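Long-range contacts in Thiol:disulfide interchange protein (Proteus mirabilis, PDB 4OD7), which probably acts as a periplasmic thiol:disulfide oxidoreductase of the DsbA subfamily, passing disulfide bonds to newly exported proteins: residues 154-164 and 179-189; 79-89 and 113-123. The protein carries 1 engineered substitution. All coordinates share one frame; numbering follows the deposited sequence.

From the N terminus, the chain builds strands 11-13, 24-28 and 58-62 before it enters the run of helices between 70 and 145. Contact 2 lies in that run: residues 79-89 meet 113-123 across 23 intervening residues that are mostly helical, so two helix-turn-helix corners come together. The chain then returns to the sheet, and contact 1 closes a shorter loop of 14 residues, fastening the hairpin 154-164 to the C-terminal helix 172-187. The two loops follow one another, neither nested nor crossed. Their centres lie 30 Å apart on opposite sides of the chain's centre, one in the helical insertion, the other in the thioredoxin sheet.

Contact 1: residues 154-164 and 179-189; sequences MVIDGKYKMKN and YSDVVNQLLMK
M162 lays its terminal methyl over one face of the Y179 ring, with CE 4.0 Å from the ring centroid and 19° off the normal, a CH-pi contact. Its chain is bent at both chi2 and chi3, and this curl turns the methyl back over the tyrosine while also setting CE against V182 CG1. The sulfur of the same side chain packs against L186, SD to CD1 3.5 Å. M154 reaches Y179 differently: its SD lies in the ring plane at the edge, 3.8 Å from CE1 of Y179, a Met-aromatic contact. Farther along the edge, the Y179 hydroxyl donates a hydrogen bond of 2.8 Å from OH to OD1 of N164, meeting the C=O at 129° and tilted 32° from the carbonyl plane.

Toward the C-terminal end of the helix, I156 extends CD1 between V183 and L186, 3.6 Å from L186 CD1, while its CG2 branch meets L187 CD2. L186 divides its two methyls: CD1 serves I156 and M162, and CD2 sits over a face of the Y160 ring, 3.8 Å from its centroid. K189 crosses the phenol end of Y160 with its aliphatic chain, CE lying 3.4 Å from OH. The hairpin that presents these groups turns through a classic beta bulge, where K159 and Y160 both bond to I156 O.

Strand 160-162 and helix 179-187 run almost exactly antiparallel, and this is a helix packed on one face of the thioredoxin sheet. F38, edge-to-face with Y179, joins the tyrosine to helix 33-41. The interface is thus held largely by methyl, sulfur and ring contacts, while the directional bond from Y179 to N164 would restrict how the phenol can shift beneath M162.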
loop_
_atom_site.group_PDB
_atom_site.type_symbol
_atom_site.label_atom_id
_atom_site.label_comp_id
_atom_site.label_asym_id
_atom_site.label_seq_id
_atom_site.Cartn_x
_atom_site.Cartn_y
_atom_site.Cartn_z
ATOM N N MET A 154 7.295 -2.659 -1.408
ATOM C CA MET A 154 7.435 -1.450 -2.249
ATOM C C MET A 154 8.463 -1.761 -3.352
ATOM O O MET A 154 9.489 -2.398 -3.101
ATOM C CB MET A 154 7.870 -0.239 -1.392
ATOM C CG MET A 154 7.810 1.120 -2.032
ATOM S SD MET A 154 8.440 2.447 -0.982
ATOM C CE MET A 154 7.194 2.546 0.278
ATOM N N VAL A 155 8.136 -1.423 -4.588
ATOM C CA VAL A 155 9.034 -1.672 -5.707
ATOM C C VAL A 155 9.323 -0.362 -6.408
ATOM O O VAL A 155 8.414 0.458 -6.563
ATOM C CB VAL A 155 8.463 -2.686 -6.654
ATOM C CG1 VAL A 155 9.442 -2.931 -7.800
ATOM C CG2 VAL A 155 8.187 -3.965 -5.866
ATOM N N ILE A 156 10.579 -0.129 -6.779
ATOM C CA ILE A 156 10.949 1.163 -7.347
ATOM C C ILE A 156 11.400 1.037 -8.795
ATOM O O ILE A 156 12.162 0.147 -9.116
ATOM C CB ILE A 156 12.027 1.800 -6.495
ATOM C CG1 ILE A 156 11.431 2.066 -5.109
ATOM C CG2 ILE A 156 12.516 3.085 -7.119
ATOM C CD1 ILE A 156 12.425 2.403 -4.074
ATOM N N ASP A 157 10.890 1.928 -9.653
ATOM C CA ASP A 157 11.187 1.935 -11.087
ATOM C C ASP A 157 10.891 0.608 -11.785
ATOM O O ASP A 157 11.427 0.331 -12.882
ATOM C CB ASP A 157 12.639 2.348 -11.313
ATOM C CG ASP A 157 12.882 3.793 -10.932
ATOM O OD1 ASP A 157 11.942 4.610 -11.086
ATOM O OD2 ASP A 157 13.994 4.106 -10.452
ATOM N N GLY A 158 9.986 -0.166 -11.184
ATOM C CA GLY A 158 9.615 -1.473 -11.690
ATOM C C GLY A 158 10.764 -2.461 -11.702
ATOM O O GLY A 158 10.660 -3.520 -12.312
ATOM N N LYS A 159 11.847 -2.135 -10.997
ATOM C CA LYS A 159 13.116 -2.876 -11.121
ATOM C C LYS A 159 13.755 -3.252 -9.768
ATOM O O LYS A 159 14.399 -4.298 -9.686
ATOM C CB LYS A 159 14.136 -2.115 -12.001
ATOM C CG LYS A 159 14.809 -0.888 -11.412
ATOM C CD LYS A 159 15.830 -0.314 -12.422
ATOM C CE LYS A 159 15.691 1.207 -12.594
ATOM N NZ LYS A 159 16.777 1.862 -13.411
ATOM N N TYR A 160 13.581 -2.441 -8.724
ATOM C CA TYR A 160 14.209 -2.723 -7.427
ATOM C C TYR A 160 13.173 -2.997 -6.358
ATOM O O TYR A 160 12.312 -2.167 -6.120
ATOM C CB TYR A 160 15.074 -1.555 -6.940
ATOM C CG TYR A 160 16.115 -1.023 -7.912
ATOM C CD1 TYR A 160 17.187 -1.818 -8.302
ATOM C CD2 TYR A 160 16.034 0.275 -8.432
ATOM C CE1 TYR A 160 18.158 -1.343 -9.171
ATOM C CE2 TYR A 160 17.006 0.760 -9.311
ATOM C CZ TYR A 160 18.067 -0.060 -9.680
ATOM O OH TYR A 160 19.050 0.383 -10.556
ATOM N N LYS A 161 13.269 -4.151 -5.705
ATOM C CA LYS A 161 12.402 -4.456 -4.575
ATOM C C LYS A 161 13.090 -4.160 -3.250
ATOM O O LYS A 161 14.132 -4.737 -2.916
ATOM C CB LYS A 161 11.929 -5.903 -4.646
ATOM C CG LYS A 161 10.917 -6.262 -3.590
ATOM C CD LYS A 161 10.463 -7.693 -3.705
ATOM C CE LYS A 161 9.425 -7.757 -4.860
ATOM N NZ LYS A 161 8.687 -9.046 -5.038
ATOM N N MET A 162 12.500 -3.230 -2.505
ATOM C CA MET A 162 12.962 -2.915 -1.156
ATOM C C MET A 162 13.083 -4.129 -0.242
ATOM O O MET A 162 12.256 -5.029 -0.281
ATOM C CB MET A 162 12.047 -1.913 -0.483
ATOM C CG MET A 162 12.033 -0.582 -1.119
ATOM S SD MET A 162 13.601 0.272 -1.086
ATOM C CE MET A 162 13.921 0.665 0.622
ATOM N N LYS A 163 14.164 -4.152 0.522
ATOM C CA LYS A 163 14.403 -5.143 1.552
ATOM C C LYS A 163 14.177 -4.527 2.921
ATOM O O LYS A 163 15.072 -3.895 3.475
ATOM C CB LYS A 163 15.819 -5.670 1.437
ATOM C CG LYS A 163 15.981 -7.038 1.969
ATOM C CD LYS A 163 17.350 -7.602 1.635
ATOM C CE LYS A 163 18.098 -7.986 2.911
ATOM N NZ LYS A 163 17.667 -9.268 3.489
ATOM N N ASN A 164 12.953 -4.665 3.423
ATOM C CA ASN A 164 12.506 -3.962 4.629
ATOM C C ASN A 164 13.295 -4.384 5.860
ATOM O O ASN A 164 13.391 -3.629 6.827
ATOM C CB ASN A 164 10.995 -4.133 4.839
ATOM C CG ASN A 164 10.156 -3.409 3.774
ATOM O OD1 ASN A 164 10.674 -2.907 2.794
ATOM N ND2 ASN A 164 8.841 -3.427 3.945
ATOM N N TYR A 179 14.298 4.704 5.853
ATOM C CA TYR A 179 13.607 4.068 4.734
ATOM C C TYR A 179 13.482 5.054 3.600
ATOM O O TYR A 179 13.793 4.747 2.448
ATOM C CB TYR A 179 12.213 3.573 5.121
ATOM C CG TYR A 179 11.655 2.509 4.169
ATOM C CD1 TYR A 179 11.043 2.855 2.967
ATOM C CD2 TYR A 179 11.720 1.157 4.495
ATOM C CE1 TYR A 179 10.550 1.886 2.106
ATOM C CE2 TYR A 179 11.231 0.191 3.654
ATOM C CZ TYR A 179 10.639 0.555 2.459
ATOM O OH TYR A 179 10.153 -0.437 1.624
ATOM N N SER A 180 13.026 6.252 3.961
ATOM C CA SER A 180 12.858 7.363 3.022
ATOM C C SER A 180 14.182 7.755 2.391
ATOM O O SER A 180 14.219 8.181 1.251
ATOM C CB SER A 180 12.269 8.574 3.733
ATOM O OG SER A 180 12.402 9.708 2.913
ATOM N N ASP A 181 15.258 7.636 3.162
ATOM C CA ASP A 181 16.607 7.900 2.681
ATOM C C ASP A 181 16.992 6.927 1.555
ATOM O O ASP A 181 17.470 7.344 0.514
ATOM C CB ASP A 181 17.560 7.780 3.857
ATOM C CG ASP A 181 18.806 8.612 3.722
ATOM O OD1 ASP A 181 18.837 9.573 2.913
ATOM O OD2 ASP A 181 19.758 8.302 4.477
ATOM N N VAL A 182 16.801 5.624 1.775
ATOM C CA VAL A 182 17.123 4.583 0.771
ATOM C C VAL A 182 16.337 4.721 -0.543
ATOM O O VAL A 182 16.879 4.496 -1.614
ATOM C CB VAL A 182 16.923 3.167 1.353
ATOM C CG1 VAL A 182 17.174 2.089 0.323
ATOM C CG2 VAL A 182 17.866 2.977 2.504
ATOM N N VAL A 183 15.040 5.020 -0.446
ATOM C CA VAL A 183 14.173 5.150 -1.622
ATOM C C VAL A 183 14.653 6.222 -2.576
ATOM O O VAL A 183 14.755 5.986 -3.776
ATOM C CB VAL A 183 12.737 5.450 -1.228
ATOM C CG1 VAL A 183 11.886 5.777 -2.461
ATOM C CG2 VAL A 183 12.182 4.265 -0.489
ATOM N N ASN A 184 14.947 7.391 -2.022
ATOM C CA ASN A 184 15.379 8.544 -2.802
ATOM C C ASN A 184 16.717 8.255 -3.501
ATOM O O ASN A 184 16.996 8.791 -4.579
ATOM C CB ASN A 184 15.549 9.761 -1.886
ATOM C CG ASN A 184 14.251 10.344 -1.421
ATOM O OD1 ASN A 184 13.180 9.953 -1.855
ATOM N ND2 ASN A 184 14.340 11.277 -0.500
ATOM N N GLN A 185 17.521 7.365 -2.913
ATOM C CA GLN A 185 18.782 6.971 -3.522
ATOM C C GLN A 185 18.520 6.026 -4.673
ATOM O O GLN A 185 19.183 6.095 -5.696
ATOM C CB GLN A 185 19.719 6.319 -2.490
ATOM N N LEU A 186 17.537 5.161 -4.528
ATOM C CA LEU A 186 17.154 4.297 -5.620
ATOM C C LEU A 186 16.447 5.067 -6.713
ATOM O O LEU A 186 16.371 4.624 -7.863
ATOM C CB LEU A 186 16.212 3.237 -5.121
ATOM C CG LEU A 186 16.861 2.107 -4.352
ATOM C CD1 LEU A 186 15.875 1.547 -3.367
ATOM C CD2 LEU A 186 17.286 1.054 -5.329
ATOM N N LEU A 187 15.859 6.199 -6.349
ATOM C CA LEU A 187 15.188 7.006 -7.359
ATOM C C LEU A 187 16.160 7.725 -8.282
ATOM O O LEU A 187 15.925 7.801 -9.512
ATOM C CB LEU A 187 14.263 8.008 -6.680
ATOM C CG LEU A 187 12.970 7.406 -6.134
ATOM C CD1 LEU A 187 12.229 8.484 -5.401
ATOM C CD2 LEU A 187 12.115 6.779 -7.257
ATOM N N MET A 188 17.232 8.271 -7.703
ATOM C CA MET A 188 18.275 8.925 -8.507
ATOM C C MET A 188 19.103 7.912 -9.307
ATOM O O MET A 188 20.008 8.308 -10.038
ATOM C CB MET A 188 19.210 9.786 -7.640
ATOM C CG MET A 188 18.617 11.099 -7.064
ATOM S SD MET A 188 17.940 12.314 -8.246
ATOM C CE MET A 188 16.177 11.923 -8.209
ATOM N N LYS A 189 18.780 6.623 -9.202
ATOM C CA LYS A 189 19.566 5.574 -9.849
ATOM C C LYS A 189 18.981 5.103 -11.190
ATOM O O LYS A 189 17.924 4.468 -11.244
ATOM C CB LYS A 189 19.695 4.406 -8.883
ATOM C CG LYS A 189 20.648 3.310 -9.309
ATOM C CD LYS A 189 20.810 2.321 -8.168
ATOM C CE LYS A 189 21.677 1.108 -8.521
ATOM N NZ LYS A 189 23.055 1.212 -7.944
#

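Contact 2: residues 79-89 and 113-123; sequences VAIALGVEDQV and FINAGVKAEDY
With CG anti to the carbonyl carbon (chi1 -84°), the F113 ring reaches across to V79, A80 and V89. V89 has chi1 near -49°, which sets CG1 opposite the carbonyl carbon and lays that methyl over one face of the phenyl group, 4.2 Å from its centroid and 23° off the normal. The opposite face is taken by Y123 of the same segment, whose CE1 lies offset toward the rim. At the edge of the ring comes the backbone of helix 70-83, with A80 N 3.8 Å from F113 CE1.

V79 bridges both aromatics: its CG1 lies 3.7 Å from F113 CE1 and 3.8 Å from Y123 CD1, approaching each ring obliquely. The V89 methyl also touches the neighbouring turn, CG1 to A116 CB 4.0 Å. V118 splits its branches, CG1 meeting L83 CD1 at 3.6 Å and CG2 meeting V85 CG2 at 3.9 Å. No hydrogen bond joins the two segments; the contact rests mainly on hydrophobic packing, and at the outer side L83 CD2 comes loosely near D122 CB.

Each segment is a corner between two helices, and both corners begin the same way. Helix 70-83 ends in a Schellman motif with G84 at C-prime, V85 N bonding to A80 O; helix 106-115 ends likewise at G117, V118 N bonding to F113 O. The residue just after each glycine, V85 or V118, then turns inward. V79 also touches V132 on helix 130-145, placing the contact within a larger bundle. Such packed helical corners belong to the helical domain inserted into the thioredoxin fold, the hallmark of DsbA enzymes.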
loop_
_atom_site.group_PDB
_atom_site.type_symbol
_atom_site.label_atom_id
_atom_site.label_comp_id
_atom_site.label_asym_id
_atom_site.label_seq_id
_atom_site.Cartn_x
_atom_site.Cartn_y
_atom_site.Cartn_z
ATOM N N VAL A 79 -12.349 2.312 -4.529
ATOM C CA VAL A 79 -13.363 3.333 -4.260
ATOM C C VAL A 79 -12.723 4.515 -3.530
ATOM O O VAL A 79 -13.029 5.669 -3.816
ATOM C CB VAL A 79 -14.542 2.755 -3.461
ATOM C CG1 VAL A 79 -15.496 3.871 -3.008
ATOM C CG2 VAL A 79 -15.280 1.736 -4.311
ATOM N N ALA A 80 -11.859 4.218 -2.559
ATOM C CA ALA A 80 -11.220 5.260 -1.779
ATOM C C ALA A 80 -10.391 6.170 -2.679
ATOM O O ALA A 80 -10.368 7.392 -2.478
ATOM C CB ALA A 80 -10.367 4.657 -0.707
ATOM N N ILE A 81 -9.670 5.554 -3.621
ATOM C CA ILE A 81 -8.869 6.263 -4.618
ATOM C C ILE A 81 -9.776 7.085 -5.506
ATOM O O ILE A 81 -9.491 8.251 -5.751
ATOM C CB ILE A 81 -8.022 5.330 -5.458
ATOM C CG1 ILE A 81 -6.983 4.642 -4.548
ATOM C CG2 ILE A 81 -7.336 6.087 -6.600
ATOM C CD1 ILE A 81 -6.324 3.501 -5.190
ATOM N N ALA A 82 -10.835 6.466 -6.020
ATOM C CA ALA A 82 -11.732 7.152 -6.930
ATOM C C ALA A 82 -12.399 8.379 -6.290
ATOM O O ALA A 82 -12.647 9.395 -6.981
ATOM C CB ALA A 82 -12.799 6.183 -7.475
ATOM N N LEU A 83 -12.749 8.268 -5.003
ATOM C CA LEU A 83 -13.420 9.364 -4.300
ATOM C C LEU A 83 -12.390 10.296 -3.699
ATOM O O LEU A 83 -12.748 11.359 -3.224
ATOM C CB LEU A 83 -14.360 8.828 -3.216
ATOM C CG LEU A 83 -15.509 7.996 -3.798
ATOM C CD1 LEU A 83 -16.470 7.539 -2.770
ATOM C CD2 LEU A 83 -16.225 8.697 -4.954
ATOM N N GLY A 84 -11.123 9.863 -3.680
ATOM C CA GLY A 84 -10.023 10.644 -3.145
ATOM C C GLY A 84 -10.102 10.784 -1.640
ATOM O O GLY A 84 -9.661 11.792 -1.084
ATOM N N VAL A 85 -10.574 9.743 -0.972
ATOM C CA VAL A 85 -10.794 9.806 0.476
ATOM C C VAL A 85 -9.927 8.810 1.243
ATOM O O VAL A 85 -10.297 8.332 2.294
ATOM C CB VAL A 85 -12.305 9.603 0.782
ATOM C CG1 VAL A 85 -13.150 10.697 0.147
ATOM C CG2 VAL A 85 -12.784 8.227 0.292
ATOM N N GLU A 86 -8.791 8.481 0.655
ATOM C CA GLU A 86 -7.834 7.531 1.202
ATOM C C GLU A 86 -7.515 7.866 2.652
ATOM O O GLU A 86 -7.652 7.040 3.523
ATOM C CB GLU A 86 -6.544 7.540 0.384
ATOM C CG GLU A 86 -6.669 7.188 -1.098
ATOM C CD GLU A 86 -6.764 8.434 -1.976
ATOM O OE1 GLU A 86 -7.263 9.482 -1.494
ATOM O OE2 GLU A 86 -6.296 8.396 -3.145
ATOM N N ASP A 87 -7.159 9.110 2.920
ATOM C CA ASP A 87 -6.759 9.484 4.268
ATOM C C ASP A 87 -7.848 9.383 5.318
ATOM O O ASP A 87 -7.578 9.123 6.486
ATOM C CB ASP A 87 -6.268 10.940 4.256
ATOM C CG ASP A 87 -4.875 11.093 3.715
ATOM O OD1 ASP A 87 -4.274 10.071 3.340
ATOM O OD2 ASP A 87 -4.395 12.253 3.648
ATOM N N GLN A 88 -9.073 9.599 4.894
ATOM C CA GLN A 88 -10.242 9.540 5.757
ATOM C C GLN A 88 -10.690 8.110 6.087
ATOM O O GLN A 88 -11.069 7.845 7.192
ATOM C CB GLN A 88 -11.418 10.299 5.102
ATOM C CG GLN A 88 -11.350 11.839 5.110
ATOM C CD GLN A 88 -10.169 12.456 4.344
ATOM O OE1 GLN A 88 -9.798 12.027 3.237
ATOM N NE2 GLN A 88 -9.572 13.476 4.948
ATOM N N VAL A 89 -10.648 7.185 5.124
ATOM C CA VAL A 89 -11.229 5.855 5.335
ATOM C C VAL A 89 -10.151 4.863 5.703
ATOM O O VAL A 89 -10.448 3.874 6.371
ATOM C CB VAL A 89 -11.987 5.288 4.080
ATOM C CG1 VAL A 89 -12.947 6.293 3.513
ATOM C CG2 VAL A 89 -11.045 4.867 2.987
ATOM N N PHE A 113 -17.349 3.607 4.908
ATOM C CA PHE A 113 -17.166 4.781 4.062
ATOM C C PHE A 113 -18.139 5.896 4.504
ATOM O O PHE A 113 -17.719 7.033 4.706
ATOM C CB PHE A 113 -17.368 4.427 2.608
ATOM C CG PHE A 113 -16.122 3.859 1.949
ATOM C CD1 PHE A 113 -15.393 4.594 1.025
ATOM C CD2 PHE A 113 -15.644 2.614 2.289
ATOM C CE1 PHE A 113 -14.253 4.070 0.433
ATOM C CE2 PHE A 113 -14.493 2.082 1.664
ATOM C CZ PHE A 113 -13.803 2.812 0.766
ATOM N N ILE A 114 -19.420 5.555 4.686
ATOM C CA ILE A 114 -20.438 6.539 5.083
ATOM C C ILE A 114 -20.125 7.177 6.449
ATOM O O ILE A 114 -20.257 8.384 6.595
ATOM C CB ILE A 114 -21.865 5.904 5.113
ATOM C CG1 ILE A 114 -22.314 5.499 3.694
ATOM C CG2 ILE A 114 -22.866 6.863 5.757
ATOM C CD1 ILE A 114 -23.533 4.610 3.649
ATOM N N ASN A 115 -19.649 6.404 7.425
ATOM C CA ASN A 115 -19.250 6.980 8.709
ATOM C C ASN A 115 -17.980 7.828 8.659
ATOM O O ASN A 115 -17.767 8.685 9.508
ATOM C CB ASN A 115 -19.026 5.884 9.682
ATOM C CG ASN A 115 -20.272 5.396 10.235
ATOM O OD1 ASN A 115 -21.192 6.166 10.471
ATOM N ND2 ASN A 115 -20.361 4.084 10.396
ATOM N N ALA A 116 -17.169 7.608 7.630
ATOM C CA ALA A 116 -16.006 8.451 7.339
ATOM C C ALA A 116 -16.384 9.662 6.457
ATOM O O ALA A 116 -15.495 10.275 5.848
ATOM C CB ALA A 116 -14.916 7.629 6.668
ATOM N N GLY A 117 -17.694 9.936 6.324
ATOM C CA GLY A 117 -18.195 11.121 5.635
ATOM C C GLY A 117 -18.493 11.050 4.150
ATOM O O GLY A 117 -18.897 12.034 3.522
ATOM N N VAL A 118 -18.277 9.883 3.576
ATOM C CA VAL A 118 -18.600 9.663 2.185
ATOM C C VAL A 118 -20.140 9.573 2.002
ATOM O O VAL A 118 -20.834 8.873 2.724
ATOM C CB VAL A 118 -17.860 8.381 1.718
ATOM C CG1 VAL A 118 -18.235 8.000 0.316
ATOM C CG2 VAL A 118 -16.378 8.598 1.818
ATOM N N LYS A 119 -20.654 10.233 0.982
ATOM C CA LYS A 119 -22.062 10.198 0.705
ATOM C C LYS A 119 -22.429 8.863 0.175
ATOM O O LYS A 119 -21.717 8.331 -0.655
ATOM C CB LYS A 119 -22.461 11.289 -0.296
ATOM N N ALA A 120 -23.456 8.266 0.755
ATOM C CA ALA A 120 -23.924 6.961 0.339
ATOM C C ALA A 120 -24.117 6.941 -1.161
ATOM O O ALA A 120 -23.714 6.002 -1.824
ATOM C CB ALA A 120 -25.208 6.606 1.031
ATOM N N GLU A 121 -24.666 8.011 -1.718
ATOM C CA GLU A 121 -25.011 8.005 -3.119
ATOM C C GLU A 121 -23.739 7.995 -3.973
ATOM O O GLU A 121 -23.716 7.332 -5.005
ATOM C CB GLU A 121 -25.871 9.218 -3.489
ATOM C CG GLU A 121 -25.350 10.557 -2.978
ATOM C CD GLU A 121 -25.924 11.025 -1.656
ATOM O OE1 GLU A 121 -26.283 10.187 -0.807
ATOM O OE2 GLU A 121 -25.968 12.262 -1.458
ATOM N N ASP A 122 -22.669 8.661 -3.541
ATOM C CA ASP A 122 -21.414 8.633 -4.305
ATOM C C ASP A 122 -20.749 7.249 -4.275
ATOM O O ASP A 122 -20.245 6.727 -5.286
ATOM C CB ASP A 122 -20.421 9.612 -3.729
ATOM C CG ASP A 122 -20.746 11.020 -4.049
ATOM O OD1 ASP A 122 -21.797 11.288 -4.659
ATOM O OD2 ASP A 122 -19.947 11.866 -3.618
ATOM N N TYR A 123 -20.774 6.647 -3.091
ATOM C CA TYR A 123 -20.247 5.331 -2.918
ATOM C C TYR A 123 -20.994 4.411 -3.843
ATOM O O TYR A 123 -20.380 3.628 -4.515
ATOM C CB TYR A 123 -20.361 4.875 -1.459
ATOM C CG TYR A 123 -19.738 3.518 -1.186
ATOM C CD1 TYR A 123 -18.431 3.403 -0.714
ATOM C CD2 TYR A 123 -20.446 2.354 -1.410
ATOM C CE1 TYR A 123 -17.863 2.145 -0.454
ATOM C CE2 TYR A 123 -19.880 1.098 -1.173
ATOM C CZ TYR A 123 -18.588 0.996 -0.697
ATOM O OH TYR A 123 -18.038 -0.246 -0.442
#